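Local coordinates for protein alpha-1,4-endofucoidanase (Mariniflexile fucanivorans, PDB 6DLH) that hydrolyses internal alpha-1,4 linkages of fucoidan as a retaining endo-acting enzyme of glycoside hydrolase family 107, at residues I63-F68 against K135-A140; P574-L579 against I620-V625. All blocks are in the same frame, centred on the assembly; numbering follows the deposited sequence.

Contact 1 of 2, residues I63-F68 against K135-A140; sequences IRIDDF and KALRAA
Ile65 reaches Ala136 and Leu137 with two branches set by its torsions: CG1 lies anti to the backbone N (chi1 -162°), while CG2 falls between that N and the carbonyl carbon. The short branch does the closer touching, with Ile65 CG2 3.9 Å from Ala136 CB. An extended chi2 (170°) carries the longer branch on to Leu137, where Ile65 CD1 stops 4.4 Å from Leu137 CD2. The single methyl of alanine lets the chains come close, and the CA atoms of Asp66 and Ala136 are 7.0 Å apart. Asp66 stands beside the apolar pair, its OD2 4.2 Å from Ala136 CB, a contact without a polar bond. The contact is therefore small and mainly aliphatic, burying 145 Å². It belongs to the N-terminal catalytic domain, whose parallel sheet is consistent with the (beta/alpha)-barrel-like architecture of GH29 alpha-L-fucosidases. Ile65, at the entrance to helix 66-71, packs on helix 129-139 over strand 80-84 of that sheet. Leu83 of the strand meets both Ile65 and Leu137, its Val81 also touches Leu137, and Leu69 of helix 66-71 packs on Ala136 and Leu137.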
loop_
_atom_site.group_PDB
_atom_site.type_symbol
_atom_site.label_atom_id
_atom_site.label_comp_id
_atom_site.label_asym_id
_atom_site.label_seq_id
_atom_site.Cartn_x
_atom_site.Cartn_y
_atom_site.Cartn_z
ATOM N N ILE A 63 5.174 3.525 3.758
ATOM C CA ILE A 63 3.742 3.775 3.825
ATOM C C ILE A 63 3.116 2.726 4.735
ATOM O O ILE A 63 3.527 1.567 4.706
ATOM C CB ILE A 63 3.117 3.815 2.413
ATOM C CG1 ILE A 63 3.616 5.029 1.617
ATOM C CG2 ILE A 63 1.590 3.743 2.465
ATOM C CD1 ILE A 63 3.378 6.376 2.283
ATOM N N ARG A 64 2.142 3.154 5.554
ATOM C CA ARG A 64 1.596 2.303 6.603
ATOM C C ARG A 64 0.067 2.362 6.590
ATOM O O ARG A 64 -0.509 3.388 6.248
ATOM C CB ARG A 64 2.180 2.717 7.960
ATOM C CG ARG A 64 3.692 2.556 8.063
ATOM C CD ARG A 64 4.064 1.086 7.998
ATOM N NE ARG A 64 5.471 0.799 8.213
ATOM C CZ ARG A 64 6.327 0.474 7.251
ATOM N NH1 ARG A 64 5.933 0.456 5.988
ATOM N NH2 ARG A 64 7.576 0.165 7.554
ATOM N N ILE A 65 -0.577 1.259 6.998
ATOM C CA ILE A 65 -2.030 1.168 7.020
ATOM C C ILE A 65 -2.587 1.524 8.404
ATOM O O ILE A 65 -3.803 1.480 8.605
ATOM C CB ILE A 65 -2.498 -0.223 6.539
ATOM C CG1 ILE A 65 -3.977 -0.205 6.132
ATOM C CG2 ILE A 65 -2.202 -1.293 7.592
ATOM C CD1 ILE A 65 -4.454 -1.456 5.426
ATOM N N ASP A 66 -1.710 1.893 9.352
ATOM C CA ASP A 66 -2.060 2.004 10.766
ATOM C C ASP A 66 -3.105 3.085 11.047
ATOM O O ASP A 66 -3.970 2.893 11.897
ATOM C CB ASP A 66 -0.825 2.128 11.666
ATOM C CG ASP A 66 0.032 0.879 11.599
ATOM O OD1 ASP A 66 0.703 0.692 10.562
ATOM O OD2 ASP A 66 -0.012 0.082 12.562
ATOM N N ASP A 67 -3.007 4.228 10.365
ATOM C CA ASP A 67 -3.973 5.303 10.544
ATOM C C ASP A 67 -5.363 4.822 10.130
ATOM O O ASP A 67 -6.349 5.094 10.818
ATOM C CB ASP A 67 -3.549 6.573 9.800
ATOM C CG ASP A 67 -2.399 7.310 10.470
ATOM O OD1 ASP A 67 -2.080 6.975 11.627
ATOM O OD2 ASP A 67 -1.835 8.223 9.832
ATOM N N PHE A 68 -5.428 4.102 9.002
ATOM C CA PHE A 68 -6.678 3.532 8.532
ATOM C C PHE A 68 -7.252 2.633 9.625
ATOM O O PHE A 68 -8.415 2.765 9.998
ATOM C CB PHE A 68 -6.492 2.829 7.183
ATOM C CG PHE A 68 -7.648 1.970 6.718
ATOM C CD1 PHE A 68 -8.780 2.539 6.147
ATOM C CD2 PHE A 68 -7.599 0.589 6.827
ATOM C CE1 PHE A 68 -9.827 1.749 5.697
ATOM C CE2 PHE A 68 -8.643 -0.206 6.372
ATOM C CZ PHE A 68 -9.758 0.376 5.804
ATOM N N LYS A 135 0.760 -7.658 8.530
ATOM C CA LYS A 135 0.890 -7.974 9.949
ATOM C C LYS A 135 -0.033 -7.091 10.786
ATOM O O LYS A 135 -0.621 -7.557 11.758
ATOM C CB LYS A 135 2.350 -7.903 10.418
ATOM C CG LYS A 135 3.213 -9.086 9.992
ATOM C CD LYS A 135 4.695 -8.913 10.264
ATOM C CE LYS A 135 5.086 -9.367 11.654
ATOM N NZ LYS A 135 6.550 -9.576 11.766
ATOM N N ALA A 136 -0.166 -5.824 10.393
ATOM C CA ALA A 136 -1.086 -4.903 11.048
ATOM C C ALA A 136 -2.529 -5.400 10.924
ATOM O O ALA A 136 -3.313 -5.295 11.870
ATOM C CB ALA A 136 -0.911 -3.513 10.482
ATOM N N LEU A 137 -2.868 -5.976 9.764
ATOM C CA LEU A 137 -4.211 -6.484 9.546
ATOM C C LEU A 137 -4.448 -7.725 10.401
ATOM O O LEU A 137 -5.520 -7.874 10.994
ATOM C CB LEU A 137 -4.420 -6.779 8.056
ATOM C CG LEU A 137 -4.709 -5.562 7.178
ATOM C CD1 LEU A 137 -4.648 -5.935 5.700
ATOM C CD2 LEU A 137 -6.063 -4.957 7.524
ATOM N N ARG A 138 -3.437 -8.602 10.458
ATOM C CA ARG A 138 -3.482 -9.788 11.303
ATOM C C ARG A 138 -3.703 -9.358 12.750
ATOM O O ARG A 138 -4.597 -9.864 13.422
ATOM C CB ARG A 138 -2.189 -10.603 11.175
ATOM C CG ARG A 138 -2.060 -11.742 12.180
ATOM C CD ARG A 138 -3.149 -12.802 12.078
ATOM N NE ARG A 138 -3.189 -13.467 10.777
ATOM C CZ ARG A 138 -2.475 -14.537 10.441
ATOM N NH1 ARG A 138 -1.734 -15.155 11.346
ATOM N NH2 ARG A 138 -2.488 -14.971 9.194
ATOM N N ALA A 139 -2.889 -8.407 13.220
ATOM C CA ALA A 139 -2.953 -8.012 14.618
ATOM C C ALA A 139 -4.319 -7.397 14.911
ATOM O O ALA A 139 -4.797 -7.467 16.044
ATOM C CB ALA A 139 -1.816 -7.077 14.959
ATOM N N ALA A 140 -4.955 -6.843 13.866
ATOM C CA ALA A 140 -6.220 -6.134 13.998
ATOM C C ALA A 140 -7.394 -7.103 13.871
ATOM O O ALA A 140 -8.553 -6.692 13.954
ATOM C CB ALA A 140 -6.299 -5.017 12.985
#

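Contact 2 of 2, residues P574-L579 against I620-V625; sequences PDWLVL and ITVDHV
Trp576 and Leu577 meet Ile620 and Val622 in a buried apolar contact inside an Ig-like beta sandwich, the domain of the bacterial Ig family that holds both segments. Residues 574-577 form the turn by which the chain leaves strand 567-572, at the border of the four-stranded sheet, and enters strand 578-583 of the three-stranded sheet; strand 613-623 is an inner strand of the former. The backbones stay well separated, with Leu577 CA 9.7 Å from Ile620 CA, and side chains alone bridge the distance. Strand alternation supplies one half of the contact: the CB atoms of Ile620 and Val622 point toward the 574-579 segment, whereas that of Thr621 between them points away. The turn supplies the other half. With chi1 near 72°, Trp576 CG sits between its backbone N and carbonyl carbon, and the indole reaches toward the strand with its six-membered ring leading. Trp576 CZ2 lies 3.9 Å from Val622 CG2, the two side chains running past each other in opposite senses, and Trp576 CH2 comes within 4.1 Å of Ile620 CD1. The indole nitrogen also has a partner: Trp576 NE1 is hydrogen-bonded to Asn601 OD1 on the adjacent strand 599-608. Ala542 of strand 537-543 touches Trp576, Ile620 and Val622 alike. Within the turn itself, Leu577 CB rests over one face of the indole, displaced toward the rim, which probably helps to hold the ring in place. Ile620 CD1 joins the two turn residues: besides meeting the indole it lies 3.9 Å from Leu577 CD1 and 4.2 Å from Leu577 CD2, addressing both branches of the leucine fork with a single methyl group.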
loop_
_atom_site.group_PDB
_atom_site.type_symbol
_atom_site.label_atom_id
_atom_site.label_comp_id
_atom_site.label_asym_id
_atom_site.label_seq_id
_atom_site.Cartn_x
_atom_site.Cartn_y
_atom_site.Cartn_z
ATOM N N PRO A 574 21.316 19.905 13.738
ATOM C CA PRO A 574 20.706 20.912 12.861
ATOM C C PRO A 574 19.192 20.784 12.688
ATOM O O PRO A 574 18.635 19.695 12.818
ATOM C CB PRO A 574 21.381 20.659 11.505
ATOM C CG PRO A 574 22.711 20.039 11.868
ATOM C CD PRO A 574 22.399 19.167 13.067
ATOM N N ASP A 575 18.546 21.913 12.365
ATOM C CA ASP A 575 17.097 22.047 12.426
ATOM C C ASP A 575 16.410 21.286 11.291
ATOM O O ASP A 575 15.283 20.827 11.463
ATOM C CB ASP A 575 16.664 23.518 12.419
ATOM C CG ASP A 575 17.172 24.333 13.599
ATOM O OD1 ASP A 575 16.709 24.082 14.733
ATOM O OD2 ASP A 575 18.022 25.221 13.372
ATOM N N TRP A 576 17.090 21.157 10.142
ATOM C CA TRP A 576 16.477 20.712 8.897
ATOM C C TRP A 576 15.859 19.317 9.007
ATOM O O TRP A 576 14.851 19.043 8.362
ATOM C CB TRP A 576 17.452 20.806 7.718
ATOM C CG TRP A 576 18.548 19.782 7.726
ATOM C CD1 TRP A 576 19.824 19.957 8.172
ATOM C CD2 TRP A 576 18.478 18.426 7.244
ATOM N NE1 TRP A 576 20.551 18.809 8.006
ATOM C CE2 TRP A 576 19.754 17.851 7.442
ATOM C CE3 TRP A 576 17.471 17.639 6.669
ATOM C CZ2 TRP A 576 20.043 16.533 7.087
ATOM C CZ3 TRP A 576 17.753 16.334 6.327
ATOM C CH2 TRP A 576 19.024 15.791 6.528
ATOM N N LEU A 577 16.477 18.433 9.795
ATOM C CA LEU A 577 16.003 17.064 9.912
ATOM C C LEU A 577 14.684 17.037 10.686
ATOM O O LEU A 577 14.586 17.578 11.786
ATOM C CB LEU A 577 17.084 16.195 10.567
ATOM C CG LEU A 577 16.816 14.688 10.570
ATOM C CD1 LEU A 577 16.849 14.109 9.161
ATOM C CD2 LEU A 577 17.800 13.956 11.473
ATOM N N VAL A 578 13.669 16.412 10.080
ATOM C CA VAL A 578 12.348 16.284 10.672
ATOM C C VAL A 578 12.118 14.812 11.005
ATOM O O VAL A 578 12.476 13.937 10.222
ATOM C CB VAL A 578 11.267 16.821 9.709
ATOM C CG1 VAL A 578 9.849 16.505 10.169
ATOM C CG2 VAL A 578 11.429 18.313 9.447
ATOM N N LEU A 579 11.529 14.555 12.176
ATOM C CA LEU A 579 11.122 13.222 12.587
ATOM C C LEU A 579 9.599 13.186 12.718
ATOM O O LEU A 579 9.003 14.086 13.310
ATOM C CB LEU A 579 11.791 12.884 13.926
ATOM C CG LEU A 579 11.277 11.622 14.626
ATOM C CD1 LEU A 579 11.828 10.364 13.971
ATOM C CD2 LEU A 579 11.613 11.638 16.113
ATOM N N ILE A 620 24.421 11.950 8.968
ATOM C CA ILE A 620 24.006 12.078 7.582
ATOM C C ILE A 620 24.946 13.075 6.919
ATOM O O ILE A 620 25.115 14.182 7.422
ATOM C CB ILE A 620 22.549 12.579 7.481
ATOM C CG1 ILE A 620 21.568 11.718 8.281
ATOM C CG2 ILE A 620 22.142 12.707 6.019
ATOM C CD1 ILE A 620 20.185 12.321 8.436
ATOM N N THR A 621 25.524 12.686 5.780
ATOM C CA THR A 621 26.290 13.619 4.972
ATOM C C THR A 621 25.349 14.319 3.997
ATOM O O THR A 621 24.652 13.660 3.232
ATOM C CB THR A 621 27.443 12.910 4.249
ATOM O OG1 THR A 621 28.266 12.305 5.247
ATOM C CG2 THR A 621 28.272 13.848 3.399
ATOM N N VAL A 622 25.338 15.659 4.043
ATOM C CA VAL A 622 24.638 16.473 3.062
ATOM C C VAL A 622 25.603 16.826 1.931
ATOM O O VAL A 622 26.650 17.417 2.178
ATOM C CB VAL A 622 24.060 17.751 3.700
ATOM C CG1 VAL A 622 23.494 18.702 2.653
ATOM C CG2 VAL A 622 23.030 17.449 4.776
ATOM N N ASP A 623 25.231 16.476 0.693
ATOM C CA ASP A 623 26.010 16.805 -0.489
ATOM C C ASP A 623 25.455 18.077 -1.119
ATOM O O ASP A 623 24.291 18.415 -0.910
ATOM C CB ASP A 623 25.932 15.699 -1.543
ATOM C CG ASP A 623 26.821 14.492 -1.286
ATOM O OD1 ASP A 623 27.660 14.552 -0.362
ATOM O OD2 ASP A 623 26.669 13.499 -2.024
ATOM N N HIS A 624 26.302 18.758 -1.903
ATOM C CA HIS A 624 25.896 19.919 -2.681
ATOM C C HIS A 624 25.073 19.460 -3.882
ATOM O O HIS A 624 25.237 18.338 -4.354
ATOM C CB HIS A 624 27.123 20.741 -3.115
ATOM C CG HIS A 624 27.677 21.634 -2.052
ATOM N ND1 HIS A 624 26.907 22.584 -1.405
ATOM C CD2 HIS A 624 28.919 21.734 -1.524
ATOM C CE1 HIS A 624 27.643 23.225 -0.518
ATOM N NE2 HIS A 624 28.883 22.720 -0.571
ATOM N N VAL A 625 24.184 20.343 -4.358
ATOM C CA VAL A 625 23.466 20.154 -5.610
ATOM C C VAL A 625 24.497 19.985 -6.722
ATOM O O VAL A 625 25.464 20.737 -6.784
ATOM C CB VAL A 625 22.516 21.339 -5.892
ATOM C CG1 VAL A 625 21.867 21.253 -7.266
ATOM C CG2 VAL A 625 21.459 21.508 -4.810
#

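How the contacts relate
From the N terminus, contact 1 comes first and closes a loop of 66 intervening residues that includes strand 80-84, in the N-terminal catalytic domain built on the parallel sheet. The chain then completes that sheet and passes through an earlier Ig-like region before contact 2 closes a shorter loop of 40 residues, rich in strand, within the next Ig-like domain. The two loops follow in series and neither nest nor cross. The centres of contact 1 and contact 2 are about 30 Å apart, and the nearest atoms of contact 1 and contact 2 are about 13 Å apart. The two parts of the fold nevertheless meet: Arg64 NE is hydrogen-bonded to Thr586 OG1, and Asp66 touches Ser583 of strand 578-583, the strand that begins in contact 2.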